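PDB 7BVC: integral membrane indolylacetylinositol arabinosyltransferase EmbB from Mycolicibacterium smegmatis MC2 155, which probably transfers arabinose units to build the arabinan of cell-wall arabinogalactan, and binds the antitubercular drug ethambutol. Local coordinates for residues M970-G975 against Q1007-W1012. Residues are numbered along the deposited sequence; the frame is centred on the assembly and turned at random.
Sequences MDWAVG and QSTDTW. With 95E (Ethambutol), chain I.
W972 and W1012 meet through the five-membered rings of their indoles, with W972 CD1 3.8 Å from W1012 CD1. The ring centroids lie 4.8 Å apart and the planes are inclined at 61°, so the pair is oblique. The two indoles make a corner that receives the ethyl branch of ethambutol. Ligand C13 sits over one face of W972, 3.5 Å from its CH2. Ligand C14 lies over a face of W1012, 3.7 Å from CE3. Opposite the ligand, T1009 CG2 packs 3.4 Å from W972 NE1, offset toward the rim. The carbonyl O of S1008 approaches the edge of the same indole. This corner is the part of the ethambutol pocket supplied by the C-terminal domain. The W972 loop follows strand 968-970, an outer strand of a mixed sheet; T1009 and W1012 come from the segment carrying helix 1002-1009. On the side of W972 away from the ligand, T1009 OG1 donates a 2.9 Å hydrogen bond to D971 OD2, on the anti side and 20° out of the carboxylate plane. OG1 sits between the backbone N and carbonyl carbon (chi1 64°), facing D971, and CG2 lies anti to the carbonyl carbon, against the indole. Backbone hydrogen bonds tie D971 to I998; R307 makes a cation-pi contact with W1012.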
ATOM      1  N   MET B 970     -25.385  -9.050 -11.888  1.00 47.49           N
ATOM      2  CA  MET B 970     -25.122  -7.936 -10.989  1.00 47.49           C
ATOM      3  C   MET B 970     -23.760  -8.132 -10.345  1.00 47.49           C
ATOM      4  O   MET B 970     -23.453  -9.226  -9.862  1.00 47.49           O
ATOM      5  CB  MET B 970     -26.205  -7.835  -9.915  1.00 47.49           C
ATOM      6  CG  MET B 970     -27.482  -7.167 -10.382  1.00 47.49           C
ATOM      7  SD  MET B 970     -28.785  -7.224  -9.140  1.00 47.49           S
ATOM      8  CE  MET B 970     -29.578  -8.769  -9.555  1.00 47.49           C
ATOM      9  N   ASP B 971     -22.939  -7.083 -10.344  1.00 49.42           N
ATOM     10  CA  ASP B 971     -21.666  -7.172  -9.654  1.00 49.42           C
ATOM     11  C   ASP B 971     -21.901  -7.358  -8.156  1.00 49.42           C
ATOM     12  O   ASP B 971     -22.993  -7.123  -7.635  1.00 49.42           O
ATOM     13  CB  ASP B 971     -20.824  -5.927  -9.925  1.00 49.42           C
ATOM     14  CG  ASP B 971     -20.175  -5.951 -11.295  1.00 49.42           C
ATOM     15  OD1 ASP B 971     -20.671  -6.683 -12.176  1.00 49.42           O
ATOM     16  OD2 ASP B 971     -19.167  -5.242 -11.493  1.00 49.42           O
ATOM     17  N   TRP B 972     -20.855  -7.788  -7.454  1.00 49.55           N
ATOM     18  CA  TRP B 972     -21.007  -8.131  -6.045  1.00 49.55           C
ATOM     19  C   TRP B 972     -21.233  -6.919  -5.155  1.00 49.55           C
ATOM     20  O   TRP B 972     -21.439  -7.091  -3.949  1.00 49.55           O
ATOM     21  CB  TRP B 972     -19.790  -8.921  -5.553  1.00 49.55           C
ATOM     22  CG  TRP B 972     -18.487  -8.197  -5.644  1.00 49.55           C
ATOM     23  CD1 TRP B 972     -17.553  -8.320  -6.628  1.00 49.55           C
ATOM     24  CD2 TRP B 972     -17.952  -7.261  -4.701  1.00 49.55           C
ATOM     25  NE1 TRP B 972     -16.478  -7.509  -6.365  1.00 49.55           N
ATOM     26  CE2 TRP B 972     -16.700  -6.848  -5.187  1.00 49.55           C
ATOM     27  CE3 TRP B 972     -18.416  -6.728  -3.494  1.00 49.55           C
ATOM     28  CZ2 TRP B 972     -15.905  -5.927  -4.513  1.00 49.55           C
ATOM     29  CZ3 TRP B 972     -17.627  -5.814  -2.828  1.00 49.55           C
ATOM     30  CH2 TRP B 972     -16.386  -5.423  -3.338  1.00 49.55           C
ATOM     31  N   ALA B 973     -21.211  -5.708  -5.707  1.00 48.45           N
ATOM     32  CA  ALA B 973     -21.518  -4.510  -4.942  1.00 48.45           C
ATOM     33  C   ALA B 973     -22.978  -4.098  -5.043  1.00 48.45           C
ATOM     34  O   ALA B 973     -23.556  -3.661  -4.043  1.00 48.45           O
ATOM     35  CB  ALA B 973     -20.635  -3.346  -5.403  1.00 48.45           C
ATOM     36  N   VAL B 974     -23.587  -4.224  -6.220  1.00 50.36           N
ATOM     37  CA  VAL B 974     -24.974  -3.822  -6.423  1.00 50.36           C
ATOM     38  C   VAL B 974     -25.925  -4.986  -6.151  1.00 50.36           C
ATOM     39  O   VAL B 974     -26.398  -5.656  -7.076  1.00 50.36           O
ATOM     40  CB  VAL B 974     -25.148  -3.251  -7.843  1.00 50.36           C
ATOM     41  CG1 VAL B 974     -24.335  -1.998  -7.983  1.00 50.36           C
ATOM     42  CG2 VAL B 974     -24.648  -4.229  -8.891  1.00 50.36           C
ATOM     43  N   GLY B 975     -26.240  -5.224  -4.881  1.00 50.21           N
ATOM     44  CA  GLY B 975     -27.189  -6.273  -4.566  1.00 50.21           C
ATOM     45  C   GLY B 975     -28.375  -5.826  -3.739  1.00 50.21           C
ATOM     46  O   GLY B 975     -29.479  -6.356  -3.889  1.00 50.21           O
ATOM     47  N   GLN B1007     -11.371  -1.214 -10.591  1.00 62.75           N
ATOM     48  CA  GLN B1007     -10.313  -1.815  -9.788  1.00 62.75           C
ATOM     49  C   GLN B1007     -10.813  -2.671  -8.630  1.00 62.75           C
ATOM     50  O   GLN B1007      -9.999  -3.087  -7.797  1.00 62.75           O
ATOM     51  CB  GLN B1007      -9.381  -0.725  -9.249  1.00 62.75           C
ATOM     52  CG  GLN B1007     -10.008   0.149  -8.181  1.00 62.75           C
ATOM     53  CD  GLN B1007      -9.295   1.475  -8.021  1.00 62.75           C
ATOM     54  OE1 GLN B1007      -8.676   1.975  -8.959  1.00 62.75           O
ATOM     55  NE2 GLN B1007      -9.376   2.050  -6.828  1.00 62.75           N
ATOM     56  N   SER B1008     -12.105  -2.949  -8.538  1.00 58.26           N
ATOM     57  CA  SER B1008     -12.537  -3.834  -7.464  1.00 58.26           C
ATOM     58  C   SER B1008     -13.420  -4.979  -7.936  1.00 58.26           C
ATOM     59  O   SER B1008     -13.322  -6.079  -7.392  1.00 58.26           O
ATOM     60  CB  SER B1008     -13.265  -3.022  -6.381  1.00 58.26           C
ATOM     61  OG  SER B1008     -14.464  -2.462  -6.884  1.00 58.26           O
ATOM     62  N   THR B1009     -14.283  -4.750  -8.928  1.00 53.92           N
ATOM     63  CA  THR B1009     -15.203  -5.787  -9.378  1.00 53.92           C
ATOM     64  C   THR B1009     -14.825  -6.394 -10.721  1.00 53.92           C
ATOM     65  O   THR B1009     -15.242  -7.520 -11.010  1.00 53.92           O
ATOM     66  CB  THR B1009     -16.631  -5.237  -9.474  1.00 53.92           C
ATOM     67  OG1 THR B1009     -16.688  -4.223 -10.480  1.00 53.92           O
ATOM     68  CG2 THR B1009     -17.063  -4.644  -8.144  1.00 53.92           C
ATOM     69  N   ASP B1010     -14.066  -5.682 -11.553  1.00 55.85           N
ATOM     70  CA  ASP B1010     -13.587  -6.269 -12.796  1.00 55.85           C
ATOM     71  C   ASP B1010     -12.356  -7.135 -12.586  1.00 55.85           C
ATOM     72  O   ASP B1010     -12.035  -7.953 -13.453  1.00 55.85           O
ATOM     73  CB  ASP B1010     -13.280  -5.174 -13.819  1.00 55.85           C
ATOM     74  CG  ASP B1010     -14.473  -4.836 -14.690  1.00 55.85           C
ATOM     75  OD1 ASP B1010     -15.571  -5.378 -14.437  1.00 55.85           O
ATOM     76  OD2 ASP B1010     -14.314  -4.030 -15.631  1.00 55.85           O
ATOM     77  N   THR B1011     -11.665  -6.974 -11.458  1.00 54.76           N
ATOM     78  CA  THR B1011     -10.528  -7.813 -11.113  1.00 54.76           C
ATOM     79  C   THR B1011     -10.891  -8.943 -10.162  1.00 54.76           C
ATOM     80  O   THR B1011     -10.176  -9.948 -10.117  1.00 54.76           O
ATOM     81  CB  THR B1011      -9.417  -6.970 -10.480  1.00 54.76           C
ATOM     82  OG1 THR B1011      -9.893  -6.389  -9.261  1.00 54.76           O
ATOM     83  CG2 THR B1011      -8.993  -5.862 -11.425  1.00 54.76           C
ATOM     84  N   TRP B1012     -11.978  -8.799  -9.402  1.00 48.98           N
ATOM     85  CA  TRP B1012     -12.427  -9.871  -8.524  1.00 48.98           C
ATOM     86  C   TRP B1012     -13.129 -10.969  -9.313  1.00 48.98           C
ATOM     87  O   TRP B1012     -12.835 -12.156  -9.136  1.00 48.98           O
ATOM     88  CB  TRP B1012     -13.353  -9.305  -7.444  1.00 48.98           C
ATOM     89  CG  TRP B1012     -13.759 -10.297  -6.401  1.00 48.98           C
ATOM     90  CD1 TRP B1012     -14.907 -11.028  -6.371  1.00 48.98           C
ATOM     91  CD2 TRP B1012     -13.023 -10.658  -5.227  1.00 48.98           C
ATOM     92  NE1 TRP B1012     -14.931 -11.826  -5.257  1.00 48.98           N
ATOM     93  CE2 TRP B1012     -13.784 -11.619  -4.537  1.00 48.98           C
ATOM     94  CE3 TRP B1012     -11.792 -10.266  -4.697  1.00 48.98           C
ATOM     95  CZ2 TRP B1012     -13.357 -12.191  -3.344  1.00 48.98           C
ATOM     96  CZ3 TRP B1012     -11.370 -10.834  -3.512  1.00 48.98           C
ATOM     97  CH2 TRP B1012     -12.149 -11.787  -2.848  1.00 48.98           C
TER
HETATM   98  C2  95E I1203     -16.723 -14.281   0.579  1.00 52.87           C
HETATM   99  O12 95E I1203     -13.864  -6.325   0.367  1.00 52.87           O
HETATM  100  C11 95E I1203     -14.459  -7.579   0.554  1.00 52.87           C
HETATM  101  C10 95E I1203     -14.048  -8.502  -0.586  1.00 52.87           C
HETATM  102  C13 95E I1203     -14.133  -7.759  -1.909  1.00 52.87           C
HETATM  103  C14 95E I1203     -12.767  -7.418  -2.484  1.00 52.87           C
HETATM  104  N9  95E I1203     -14.960  -9.625  -0.646  1.00 52.87           N
HETATM  105  C8  95E I1203     -14.923 -10.341   0.614  1.00 52.87           C
HETATM  106  C7  95E I1203     -15.434 -11.766   0.443  1.00 52.87           C
HETATM  107  N6  95E I1203     -16.713 -11.898   1.115  1.00 52.87           N
HETATM  108  C3  95E I1203     -16.868 -13.229   1.667  1.00 52.87           C
HETATM  109  O1  95E I1203     -17.215 -15.485   1.089  1.00 52.87           O
HETATM  110  C4  95E I1203     -18.257 -13.349   2.284  1.00 52.87           C
HETATM  111  C5  95E I1203     -18.534 -12.263   3.325  1.00 52.87           C